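Local coordinates for prenylcyclase (Actinoplanes teichomyceticus, PDB 6IJ1), which probably acts as a prenyltransferase or prenyl cyclase, with substrate and product still undefined, at residues 117-122 with 162-167; 156-161 with 178-183; 96-101 with 109-114. One frame throughout, in Å; residues are numbered along the deposited sequence.

Contact 1 (117-122 with 162-167); sequences EFLARH and AAVAGL
Leu119, on helix 112-121, reaches across to Leu167 and Val164 with its two methyls. Its CB already points at the other segment, but CB and CG stand back from it and carry the branch forward. With CG anti to the carbonyl carbon (chi1 -68°) and CD1 continuing the chain in extended form, the methyls end up facing separate partners. Leu119 CD1 lies 3.8 Å from Leu167 CD1, a tip-to-tip meeting of two leucines whose side chains cross at about a right angle. CD2 turns to the valine, where Leu119 CD2 and Val164 CG1 are 4.5 Å apart, a looser approach. Val164 and Leu167 are brought to the same side by a type I turn from Val164 to Leu167, closed by Leu167 N to Val164 O at 3.0 Å.

Close to Leu119 in sequence, His122 ND1 bonds back to Phe118 O at 2.8 Å. Phe118 O lies near the imidazole plane, while His122 ND1 stands 37° out of the carbonyl plane. His122 CE1 also lies over one face of the Phe118 ring, toward its rim. Leu98 and Ala91 of helix 91-104 also touch Leu119. The contact thus packs helix 112-121 against helix 158-164 and the turn at Val164, two helical units 40 residues apart. Between the two segments the chemistry is entirely hydrocarbon, so what fixes the contact is shape and burial, with nothing directional to set its geometry.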
ATOM      1  N   GLU A 117      14.526  13.431  -4.020  1.00 19.34           N
ATOM      2  CA  GLU A 117      15.020  14.269  -2.948  1.00 19.75           C
ATOM      3  C   GLU A 117      14.007  14.365  -1.826  1.00 16.92           C
ATOM      4  O   GLU A 117      14.375  14.358  -0.657  1.00 19.28           O
ATOM      5  CB  GLU A 117      15.352  15.662  -3.483  1.00 21.44           C
ATOM      6  CG  GLU A 117      16.578  15.595  -4.436  1.00 26.87           C
ATOM      7  CD  GLU A 117      16.747  16.901  -5.240  1.00 46.10           C
ATOM      8  OE1 GLU A 117      15.859  17.793  -5.137  1.00 42.78           O
ATOM      9  OE2 GLU A 117      17.768  17.031  -5.970  1.00 41.80           O
ATOM     10  N   PHE A 118      12.730  14.453  -2.176  1.00 17.21           N
ATOM     11  CA  PHE A 118      11.701  14.470  -1.133  1.00 16.66           C
ATOM     12  C   PHE A 118      11.766  13.205  -0.293  1.00 16.06           C
ATOM     13  O   PHE A 118      11.793  13.279   0.940  1.00 16.58           O
ATOM     14  CB  PHE A 118      10.335  14.673  -1.771  1.00 16.69           C
ATOM     15  CG  PHE A 118       9.180  14.646  -0.834  1.00 17.30           C
ATOM     16  CD1 PHE A 118       8.556  13.437  -0.529  1.00 20.57           C
ATOM     17  CD2 PHE A 118       8.654  15.845  -0.358  1.00 20.82           C
ATOM     18  CE1 PHE A 118       7.417  13.406   0.296  1.00 19.47           C
ATOM     19  CE2 PHE A 118       7.519  15.841   0.516  1.00 21.58           C
ATOM     20  CZ  PHE A 118       6.898  14.608   0.812  1.00 19.11           C
ATOM     21  N   LEU A 119      11.809  12.022  -0.961  1.00 16.24           N
ATOM     22  CA  LEU A 119      11.908  10.773  -0.212  1.00 15.38           C
ATOM     23  C   LEU A 119      13.143  10.744   0.665  1.00 15.85           C
ATOM     24  O   LEU A 119      13.082  10.316   1.815  1.00 17.39           O
ATOM     25  CB  LEU A 119      11.896   9.538  -1.122  1.00 15.25           C
ATOM     26  CG  LEU A 119      10.552   9.315  -1.807  1.00 15.84           C
ATOM     27  CD1 LEU A 119      10.630   8.079  -2.763  1.00 15.54           C
ATOM     28  CD2 LEU A 119       9.397   9.139  -0.761  1.00 16.51           C
ATOM     29  N   ALA A 120      14.318  11.212   0.136  1.00 16.40           N
ATOM     30  CA  ALA A 120      15.519  11.160   0.973  1.00 16.15           C
ATOM     31  C   ALA A 120      15.363  11.956   2.274  1.00 15.54           C
ATOM     32  O   ALA A 120      15.963  11.566   3.289  1.00 18.88           O
ATOM     33  CB  ALA A 120      16.711  11.715   0.171  1.00 20.23           C
ATOM     34  N   ARG A 121      14.590  13.064   2.260  1.00 16.12           N
ATOM     35  CA  ARG A 121      14.363  13.816   3.489  1.00 19.52           C
ATOM     36  C   ARG A 121      13.665  12.990   4.553  1.00 17.20           C
ATOM     37  O   ARG A 121      13.789  13.330   5.751  1.00 19.71           O
ATOM     38  CB  ARG A 121      13.547  15.069   3.176  1.00 23.03           C
ATOM     39  CG  ARG A 121      14.374  16.064   2.392  1.00 24.44           C
ATOM     40  CD  ARG A 121      13.532  17.273   2.000  1.00 31.27           C
ATOM     41  NE  ARG A 121      13.174  18.005   3.206  1.00 48.58           N
ATOM     42  CZ  ARG A 121      12.754  19.263   3.216  1.00 59.62           C
ATOM     43  NH1 ARG A 121      12.449  19.846   4.368  1.00 60.01           N
ATOM     44  NH2 ARG A 121      12.640  19.934   2.075  1.00 61.08           N
ATOM     45  N   HIS A 122      12.957  11.907   4.151  1.00 16.85           N
ATOM     46  CA  HIS A 122      12.175  11.114   5.114  1.00 16.48           C
ATOM     47  C   HIS A 122      12.945   9.924   5.631  1.00 16.72           C
ATOM     48  O   HIS A 122      12.447   9.166   6.453  1.00 16.81           O
ATOM     49  CB  HIS A 122      10.831  10.644   4.467  1.00 15.42           C
ATOM     50  CG  HIS A 122       9.910  11.760   4.146  1.00 15.16           C
ATOM     51  ND1 HIS A 122      10.170  12.692   3.171  1.00 16.10           N
ATOM     52  CD2 HIS A 122       8.737  12.119   4.725  1.00 17.73           C
ATOM     53  CE1 HIS A 122       9.181  13.582   3.149  1.00 20.39           C
ATOM     54  NE2 HIS A 122       8.276  13.232   4.069  1.00 18.46           N
ATOM     55  N   ALA A 162       8.580  -0.447   3.759  1.00 13.36           N
ATOM     56  CA  ALA A 162       8.418  -1.646   2.937  1.00 14.49           C
ATOM     57  C   ALA A 162       8.043  -1.304   1.513  1.00 14.17           C
ATOM     58  O   ALA A 162       8.518  -1.959   0.588  1.00 15.55           O
ATOM     59  CB  ALA A 162       7.334  -2.548   3.576  1.00 14.39           C
ATOM     60  N   ALA A 163       7.196  -0.296   1.309  1.00 13.45           N
ATOM     61  CA  ALA A 163       6.801   0.114  -0.039  1.00 11.13           C
ATOM     62  C   ALA A 163       7.945   0.801  -0.757  1.00 14.33           C
ATOM     63  O   ALA A 163       8.295   0.401  -1.889  1.00 15.30           O
ATOM     64  CB  ALA A 163       5.590   1.068   0.054  1.00 14.31           C
ATOM     65  N   VAL A 164       8.493   1.870  -0.163  1.00 14.26           N
ATOM     66  CA  VAL A 164       9.454   2.658  -0.958  1.00 14.16           C
ATOM     67  C   VAL A 164      10.781   1.933  -1.204  1.00 15.90           C
ATOM     68  O   VAL A 164      11.477   2.277  -2.166  1.00 15.16           O
ATOM     69  CB  VAL A 164       9.702   4.029  -0.343  1.00 16.00           C
ATOM     70  CG1 VAL A 164       8.346   4.827  -0.239  1.00 16.32           C
ATOM     71  CG2 VAL A 164      10.423   3.981   0.962  1.00 18.84           C
ATOM     72  N   ALA A 165      11.127   0.944  -0.372  1.00 13.36           N
ATOM     73  CA  ALA A 165      12.355   0.172  -0.576  1.00 13.88           C
ATOM     74  C   ALA A 165      12.332  -0.531  -1.900  1.00 16.09           C
ATOM     75  O   ALA A 165      13.401  -0.945  -2.382  1.00 16.70           O
ATOM     76  CB  ALA A 165      12.502  -0.882   0.514  1.00 15.79           C
ATOM     77  N   GLY A 166      11.166  -0.722  -2.501  1.00 14.39           N
ATOM     78  CA  GLY A 166      11.100  -1.373  -3.819  1.00 15.51           C
ATOM     79  C   GLY A 166      11.474  -0.513  -5.021  1.00 13.78           C
ATOM     80  O   GLY A 166      11.486  -1.028  -6.148  1.00 16.73           O
ATOM     81  N   LEU A 167      11.649   0.801  -4.780  1.00 13.99           N
ATOM     82  CA  LEU A 167      11.996   1.733  -5.860  1.00 13.28           C
ATOM     83  C   LEU A 167      13.473   1.596  -6.236  1.00 14.66           C
ATOM     84  O   LEU A 167      14.349   1.813  -5.395  1.00 15.30           O
ATOM     85  CB  LEU A 167      11.702   3.159  -5.394  1.00 13.96           C
ATOM     86  CG  LEU A 167      10.208   3.414  -5.187  1.00 13.31           C
ATOM     87  CD1 LEU A 167      10.013   4.658  -4.412  1.00 15.09           C
ATOM     88  CD2 LEU A 167       9.460   3.521  -6.497  1.00 14.45           C
TER

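Contact 2 (156-161 with 178-183); sequences GHVCVT and NGLLRA
Leu180 and Ala183, one turn apart in 178-183, meet Thr161 and Val158. At the start of 178-183, Asn178 O sits 3.6 Å above the plane of the Arg182 guanidinium, over its centre. Gly179 follows with no side chain, and then Leu180 does most of the touching. Leu180 CB lies 4.0 Å from Thr161 CG2, the two side chains passing alongside with their tips pointing opposite ways. A chi1 of 179° together with a chi2 of 60° brings the leucine's tip across to Val158, where Leu180 CD1 and Val158 CG1 are 4.2 Å apart. Ala183 closes the row: Ala183 CB comes within 3.8 Å of Val158 CG2, the other branch of that valine.

Thr161 OG1 is gripped twice: it donates to His157 O at 2.7 Å and accepts from Val129 N, while Thr161 N also bonds the His157 carbonyl. Putting an alanine at Thr161 would probably open a gap beside Leu180 CB and leave Val129 N without its hydroxyl partner. Val158 also lies near a bound imidazole, probably from the crystallisation liquor. Helices 158-164 and 173-182 run roughly antiparallel, successive in the chain, and this small apolar seam is that of a helical hairpin.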
ATOM      1  N   GLY A 156       9.911   6.615  12.015  1.00 17.29           N
ATOM      2  CA  GLY A 156      10.062   5.606  10.966  1.00 16.61           C
ATOM      3  C   GLY A 156       8.860   4.676  10.957  1.00 16.12           C
ATOM      4  O   GLY A 156       8.442   4.162  11.989  1.00 17.85           O
ATOM      5  N   HIS A 157       8.370   4.381   9.748  1.00 14.15           N
ATOM      6  CA  HIS A 157       7.155   3.560   9.603  1.00 13.26           C
ATOM      7  C   HIS A 157       7.511   2.368   8.726  1.00 13.62           C
ATOM      8  O   HIS A 157       7.900   2.537   7.555  1.00 14.56           O
ATOM      9  CB  HIS A 157       6.084   4.384   8.960  1.00 13.06           C
ATOM     10  CG  HIS A 157       5.651   5.520   9.848  1.00 12.45           C
ATOM     11  ND1 HIS A 157       5.222   6.725   9.367  1.00 14.78           N
ATOM     12  CD2 HIS A 157       5.525   5.577  11.197  1.00 14.94           C
ATOM     13  CE1 HIS A 157       4.916   7.528  10.389  1.00 15.99           C
ATOM     14  NE2 HIS A 157       5.105   6.861  11.516  1.00 14.66           N
ATOM     15  N   VAL A 158       7.316   1.161   9.273  1.00 12.99           N
ATOM     16  CA  VAL A 158       7.785  -0.020   8.552  1.00 12.90           C
ATOM     17  C   VAL A 158       6.953  -0.266   7.284  1.00 13.98           C
ATOM     18  O   VAL A 158       7.485  -0.746   6.276  1.00 14.55           O
ATOM     19  CB  VAL A 158       7.784  -1.245   9.486  1.00 14.71           C
ATOM     20  CG1 VAL A 158       8.141  -2.515   8.727  1.00 16.11           C
ATOM     21  CG2 VAL A 158       8.779  -1.058  10.613  1.00 15.80           C
ATOM     22  N   CYS A 159       5.642   0.042   7.294  1.00 14.31           N
ATOM     23  CA  CYS A 159       4.833  -0.157   6.077  1.00 14.30           C
ATOM     24  C   CYS A 159       5.238   0.770   4.932  1.00 14.20           C
ATOM     25  O   CYS A 159       5.289   0.343   3.779  1.00 15.25           O
ATOM     26  CB  CYS A 159       3.327   0.056   6.439  1.00 14.06           C
ATOM     27  SG  CYS A 159       3.022   1.582   7.449  1.00 13.99           S
ATOM     28  N   VAL A 160       5.548   2.030   5.253  1.00 14.31           N
ATOM     29  CA  VAL A 160       6.011   2.964   4.224  1.00 12.23           C
ATOM     30  C   VAL A 160       7.390   2.550   3.763  1.00 13.63           C
ATOM     31  O   VAL A 160       7.682   2.564   2.559  1.00 14.36           O
ATOM     32  CB  VAL A 160       6.002   4.379   4.819  1.00 12.52           C
ATOM     33  CG1 VAL A 160       6.599   5.367   3.818  1.00 15.43           C
ATOM     34  CG2 VAL A 160       4.530   4.762   5.216  1.00 13.81           C
ATOM     35  N   THR A 161       8.248   2.158   4.714  1.00 13.78           N
ATOM     36  CA  THR A 161       9.591   1.691   4.333  1.00 13.79           C
ATOM     37  C   THR A 161       9.480   0.486   3.426  1.00 14.59           C
ATOM     38  O   THR A 161      10.195   0.387   2.410  1.00 14.52           O
ATOM     39  CB  THR A 161      10.370   1.328   5.574  1.00 13.66           C
ATOM     40  OG1 THR A 161      10.373   2.423   6.483  1.00 14.61           O
ATOM     41  CG2 THR A 161      11.829   0.942   5.244  1.00 14.85           C
ATOM     42  N   ASN A 178      18.600  -2.178   4.658  1.00 17.69           N
ATOM     43  CA  ASN A 178      19.111  -2.723   5.914  1.00 21.90           C
ATOM     44  C   ASN A 178      18.170  -2.437   7.066  1.00 17.18           C
ATOM     45  O   ASN A 178      17.937  -3.318   7.901  1.00 19.40           O
ATOM     46  CB  ASN A 178      20.522  -2.180   6.228  1.00 19.41           C
ATOM     47  CG  ASN A 178      21.552  -2.841   5.346  1.00 29.13           C
ATOM     48  OD1 ASN A 178      21.305  -3.940   4.851  1.00 34.11           O
ATOM     49  ND2 ASN A 178      22.683  -2.190   5.134  1.00 34.88           N
ATOM     50  N   GLY A 179      17.577  -1.234   7.081  1.00 17.52           N
ATOM     51  CA  GLY A 179      16.656  -0.879   8.142  1.00 18.04           C
ATOM     52  C   GLY A 179      15.393  -1.717   8.045  1.00 17.87           C
ATOM     53  O   GLY A 179      14.879  -2.195   9.068  1.00 18.30           O
ATOM     54  N   LEU A 180      14.926  -1.944   6.826  1.00 16.53           N
ATOM     55  CA  LEU A 180      13.738  -2.791   6.641  1.00 15.37           C
ATOM     56  C   LEU A 180      14.005  -4.209   7.119  1.00 17.15           C
ATOM     57  O   LEU A 180      13.208  -4.784   7.887  1.00 16.37           O
ATOM     58  CB  LEU A 180      13.330  -2.777   5.180  1.00 16.27           C
ATOM     59  CG  LEU A 180      12.115  -3.618   4.791  1.00 14.96           C
ATOM     60  CD1 LEU A 180      10.825  -3.117   5.592  1.00 15.74           C
ATOM     61  CD2 LEU A 180      11.834  -3.539   3.313  1.00 15.59           C
ATOM     62  N   LEU A 181      15.166  -4.778   6.747  1.00 16.40           N
ATOM     63  CA  LEU A 181      15.493  -6.132   7.188  1.00 16.40           C
ATOM     64  C   LEU A 181      15.567  -6.226   8.705  1.00 15.73           C
ATOM     65  O   LEU A 181      15.077  -7.206   9.277  1.00 18.22           O
ATOM     66  CB  LEU A 181      16.836  -6.567   6.584  1.00 15.85           C
ATOM     67  CG  LEU A 181      16.745  -6.790   5.076  1.00 17.30           C
ATOM     68  CD1 LEU A 181      18.192  -7.016   4.550  1.00 21.26           C
ATOM     69  CD2 LEU A 181      15.914  -8.031   4.682  1.00 18.93           C
ATOM     70  N   ARG A 182      16.121  -5.189   9.383  1.00 15.94           N
ATOM     71  CA  ARG A 182      16.212  -5.244  10.834  1.00 18.93           C
ATOM     72  C   ARG A 182      14.832  -5.163  11.503  1.00 17.31           C
ATOM     73  O   ARG A 182      14.667  -5.610  12.654  1.00 21.56           O
ATOM     74  CB  ARG A 182      17.087  -4.099  11.366  1.00 24.27           C
ATOM     75  CG  ARG A 182      18.591  -4.412  11.226  1.00 30.07           C
ATOM     76  CD  ARG A 182      19.433  -3.356  11.983  1.00 37.81           C
ATOM     77  NE  ARG A 182      19.279  -2.039  11.382  1.00 39.64           N
ATOM     78  CZ  ARG A 182      20.023  -1.589  10.371  1.00 33.48           C
ATOM     79  NH1 ARG A 182      20.996  -2.337   9.866  1.00 37.87           N
ATOM     80  NH2 ARG A 182      19.799  -0.379   9.880  1.00 37.14           N
ATOM     81  N   ALA A 183      13.815  -4.652  10.796  1.00 16.88           N
ATOM     82  CA  ALA A 183      12.485  -4.550  11.383  1.00 16.00           C
ATOM     83  C   ALA A 183      11.654  -5.838  11.254  1.00 15.34           C
ATOM     84  O   ALA A 183      10.522  -5.897  11.785  1.00 17.03           O
ATOM     85  CB  ALA A 183      11.761  -3.376  10.727  1.00 16.35           C
TER

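Contact 3 (96-101 with 109-114); sequences WVLRLA and EPWARP
An antiparallel helical hairpin, made of helix 91-104 and helix 112-121, is packed near its turn by Leu98 and Ala101 against Trp111 and Ala112. Leu98 CD2 serves two partners at once: it is 3.9 Å from Ala112 CB and equally far from Trp111 CZ3. One turn on, Ala101 CB approaches the far corner of the indole, 3.6 Å from Trp111 CH2. Both methyls come to the ring obliquely. The indole reaches them because Trp111 CG sits between the backbone N and the carbonyl carbon (chi1 58°), which folds the ring back beside its own backbone, with Ala112 CB over one face toward the rim.

In this hairpin the second helix is entered through a type I turn from Glu109 to Ala112, and the same turn supplies the indole's polar anchor. Trp111 NE1 donates to Glu109 OE1 at 2.8 Å, with an N-H...O angle of 159°. The oxygen lies close to the indole plane and is met on the anti side, 27° out of the carboxylate plane, a bond that helps to hold the ring's rotation. Glu109 OE2 forms a salt bridge with Arg106 NE, from the link between the helices. Met68 of helix 58-71 also touches Trp111.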
ATOM      1  N   TRP A  96       4.182   5.873  -4.189  1.00 12.97           N
ATOM      2  CA  TRP A  96       3.303   5.230  -5.159  1.00 12.57           C
ATOM      3  C   TRP A  96       3.369   5.894  -6.543  1.00 13.55           C
ATOM      4  O   TRP A  96       3.245   5.198  -7.544  1.00 14.09           O
ATOM      5  CB  TRP A  96       1.813   5.170  -4.706  1.00 14.37           C
ATOM      6  CG  TRP A  96       1.648   4.298  -3.499  1.00 14.16           C
ATOM      7  CD1 TRP A  96       1.424   4.694  -2.203  1.00 14.45           C
ATOM      8  CD2 TRP A  96       1.742   2.882  -3.482  1.00 11.89           C
ATOM      9  NE1 TRP A  96       1.408   3.590  -1.366  1.00 13.54           N
ATOM     10  CE2 TRP A  96       1.628   2.466  -2.120  1.00 12.47           C
ATOM     11  CE3 TRP A  96       1.950   1.926  -4.484  1.00 13.67           C
ATOM     12  CZ2 TRP A  96       1.697   1.134  -1.743  1.00 13.50           C
ATOM     13  CZ3 TRP A  96       2.027   0.573  -4.120  1.00 13.41           C
ATOM     14  CH2 TRP A  96       1.914   0.203  -2.737  1.00 13.63           C
ATOM     15  N   VAL A  97       3.500   7.244  -6.600  1.00 13.41           N
ATOM     16  CA  VAL A  97       3.638   7.906  -7.895  1.00 13.89           C
ATOM     17  C   VAL A  97       4.934   7.483  -8.560  1.00 14.29           C
ATOM     18  O   VAL A  97       4.944   7.175  -9.763  1.00 15.70           O
ATOM     19  CB  VAL A  97       3.557   9.428  -7.719  1.00 13.96           C
ATOM     20  CG1 VAL A  97       3.740  10.075  -9.122  1.00 15.73           C
ATOM     21  CG2 VAL A  97       2.188   9.787  -7.105  1.00 14.30           C
ATOM     22  N   LEU A  98       6.040   7.513  -7.816  1.00 13.66           N
ATOM     23  CA  LEU A  98       7.325   7.098  -8.433  1.00 14.64           C
ATOM     24  C   LEU A  98       7.316   5.618  -8.811  1.00 15.13           C
ATOM     25  O   LEU A  98       7.893   5.236  -9.846  1.00 15.12           O
ATOM     26  CB  LEU A  98       8.488   7.388  -7.497  1.00 13.71           C
ATOM     27  CG  LEU A  98       8.684   8.915  -7.259  1.00 15.87           C
ATOM     28  CD1 LEU A  98       9.503   9.207  -6.057  1.00 16.51           C
ATOM     29  CD2 LEU A  98       9.408   9.473  -8.544  1.00 19.97           C
ATOM     30  N   ARG A  99       6.605   4.773  -8.058  1.00 13.85           N
ATOM     31  CA  ARG A  99       6.464   3.380  -8.484  1.00 13.91           C
ATOM     32  C   ARG A  99       5.734   3.252  -9.810  1.00 14.37           C
ATOM     33  O   ARG A  99       6.126   2.440 -10.653  1.00 15.16           O
ATOM     34  CB  ARG A  99       5.722   2.591  -7.398  1.00 13.71           C
ATOM     35  CG  ARG A  99       5.391   1.152  -7.809  1.00 16.42           C
ATOM     36  CD  ARG A  99       4.855   0.386  -6.613  1.00 15.91           C
ATOM     37  NE  ARG A  99       4.096  -0.799  -7.064  1.00 17.92           N
ATOM     38  CZ  ARG A  99       4.623  -2.005  -7.188  1.00 23.74           C
ATOM     39  NH1 ARG A  99       5.921  -2.208  -6.921  1.00 23.79           N
ATOM     40  NH2 ARG A  99       3.830  -2.991  -7.589  1.00 23.50           N
ATOM     41  N   LEU A 100       4.658   4.019 -10.013  1.00 14.04           N
ATOM     42  CA  LEU A 100       3.963   4.010 -11.290  1.00 14.15           C
ATOM     43  C   LEU A 100       4.923   4.412 -12.412  1.00 14.34           C
ATOM     44  O   LEU A 100       4.927   3.763 -13.476  1.00 15.22           O
ATOM     45  CB  LEU A 100       2.758   4.955 -11.226  1.00 15.60           C
ATOM     46  CG  LEU A 100       1.930   5.017 -12.511  1.00 15.23           C
ATOM     47  CD1 LEU A 100       1.332   3.683 -12.954  1.00 16.04           C
ATOM     48  CD2 LEU A 100       0.849   6.069 -12.242  1.00 16.64           C
ATOM     49  N   ALA A 101       5.734   5.446 -12.144  1.00 14.00           N
ATOM     50  CA  ALA A 101       6.737   5.841 -13.138  1.00 15.41           C
ATOM     51  C   ALA A 101       7.715   4.724 -13.438  1.00 16.14           C
ATOM     52  O   ALA A 101       8.040   4.495 -14.614  1.00 16.63           O
ATOM     53  CB  ALA A 101       7.461   7.089 -12.641  1.00 16.29           C
ATOM     54  N   GLU A 109      12.575  10.605 -16.107  1.00 16.14           N
ATOM     55  CA  GLU A 109      12.266  12.005 -16.459  1.00 17.79           C
ATOM     56  C   GLU A 109      12.656  12.960 -15.332  1.00 17.46           C
ATOM     57  O   GLU A 109      12.680  12.584 -14.150  1.00 15.64           O
ATOM     58  CB  GLU A 109      10.777  12.119 -16.721  1.00 16.11           C
ATOM     59  CG  GLU A 109      10.404  11.351 -17.953  1.00 16.28           C
ATOM     60  CD  GLU A 109       8.928  11.193 -18.305  1.00 21.43           C
ATOM     61  OE1 GLU A 109       8.082  11.932 -17.731  1.00 25.16           O
ATOM     62  OE2 GLU A 109       8.627  10.306 -19.137  1.00 22.57           O
ATOM     63  N   PRO A 110      12.999  14.235 -15.628  1.00 15.36           N
ATOM     64  CA  PRO A 110      13.591  15.066 -14.576  1.00 15.78           C
ATOM     65  C   PRO A 110      12.672  15.404 -13.406  1.00 14.36           C
ATOM     66  O   PRO A 110      13.215  15.664 -12.341  1.00 18.50           O
ATOM     67  CB  PRO A 110      13.978  16.380 -15.326  1.00 17.02           C
ATOM     68  CG  PRO A 110      14.306  15.882 -16.695  1.00 18.33           C
ATOM     69  CD  PRO A 110      13.305  14.778 -16.987  1.00 21.41           C
ATOM     70  N   TRP A 111      11.343  15.360 -13.583  1.00 17.33           N
ATOM     71  CA  TRP A 111      10.481  15.600 -12.421  1.00 17.68           C
ATOM     72  C   TRP A 111      10.667  14.523 -11.356  1.00 20.65           C
ATOM     73  O   TRP A 111      10.347  14.767 -10.191  1.00 18.94           O
ATOM     74  CB  TRP A 111       9.016  15.678 -12.855  1.00 18.63           C
ATOM     75  CG  TRP A 111       8.518  14.439 -13.566  1.00 17.78           C
ATOM     76  CD1 TRP A 111       8.406  14.222 -14.922  1.00 19.89           C
ATOM     77  CD2 TRP A 111       8.061  13.229 -12.916  1.00 22.28           C
ATOM     78  NE1 TRP A 111       7.912  12.924 -15.146  1.00 23.02           N
ATOM     79  CE2 TRP A 111       7.685  12.317 -13.927  1.00 20.79           C
ATOM     80  CE3 TRP A 111       7.916  12.857 -11.555  1.00 21.31           C
ATOM     81  CZ2 TRP A 111       7.188  10.982 -13.600  1.00 20.55           C
ATOM     82  CZ3 TRP A 111       7.423  11.572 -11.232  1.00 24.27           C
ATOM     83  CH2 TRP A 111       7.084  10.664 -12.262  1.00 26.44           C
ATOM     84  N   ALA A 112      11.217  13.354 -11.719  1.00 16.76           N
ATOM     85  CA  ALA A 112      11.435  12.375 -10.636  1.00 16.79           C
ATOM     86  C   ALA A 112      12.505  12.825  -9.647  1.00 18.09           C
ATOM     87  O   ALA A 112      12.457  12.472  -8.466  1.00 17.44           O
ATOM     88  CB  ALA A 112      11.800  11.018 -11.237  1.00 15.98           C
ATOM     89  N   ARG A 113      13.497  13.638 -10.061  1.00 16.19           N
ATOM     90  CA  ARG A 113      14.562  13.990  -9.124  1.00 16.87           C
ATOM     91  C   ARG A 113      14.058  14.697  -7.858  1.00 16.43           C
ATOM     92  O   ARG A 113      14.482  14.311  -6.754  1.00 19.91           O
ATOM     93  CB  ARG A 113      15.619  14.840  -9.869  1.00 26.43           C
ATOM     94  CG  ARG A 113      16.759  15.236  -8.990  1.00 30.61           C
ATOM     95  CD  ARG A 113      17.446  16.495  -9.545  1.00 44.74           C
ATOM     96  NE  ARG A 113      18.642  16.078 -10.259  1.00 55.26           N
ATOM     97  CZ  ARG A 113      19.515  16.889 -10.872  1.00 66.37           C
ATOM     98  NH1 ARG A 113      19.351  18.205 -10.876  1.00 60.08           N
ATOM     99  NH2 ARG A 113      20.569  16.361 -11.495  1.00 55.53           N
ATOM    100  N   PRO A 114      13.225  15.749  -7.941  1.00 19.05           N
ATOM    101  CA  PRO A 114      12.702  16.344  -6.694  1.00 18.63           C
ATOM    102  C   PRO A 114      11.861  15.352  -5.901  1.00 18.44           C
ATOM    103  O   PRO A 114      11.789  15.466  -4.670  1.00 18.80           O
ATOM    104  CB  PRO A 114      11.825  17.513  -7.178  1.00 21.66           C
ATOM    105  CG  PRO A 114      12.045  17.669  -8.577  1.00 23.84           C
ATOM    106  CD  PRO A 114      12.767  16.474  -9.141  1.00 20.40           C
TER

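Overall arrangement
Contact 3 comes first along the chain, wholly ahead of contact 1, whereas the segments of contacts 1 and 2 alternate. Contacts 3 and 1 share helix 112-121, and contacts 1 and 2 share helix 158-164, so contact 1 lies between the others: its centre is about 11 Å from each of theirs, which are about 21 Å apart. Leu167 CD2 packs on Arg99 N of contact 3, and Ala162 and Ala165 touch Leu180 of contact 2, making the packing continuous. Two local hairpins, 91-121 and 158-182, are thereby joined by a longer-range contact, consistent with the paired helices of an alpha/alpha barrel, as in terpene cyclases and related prenyltransferases.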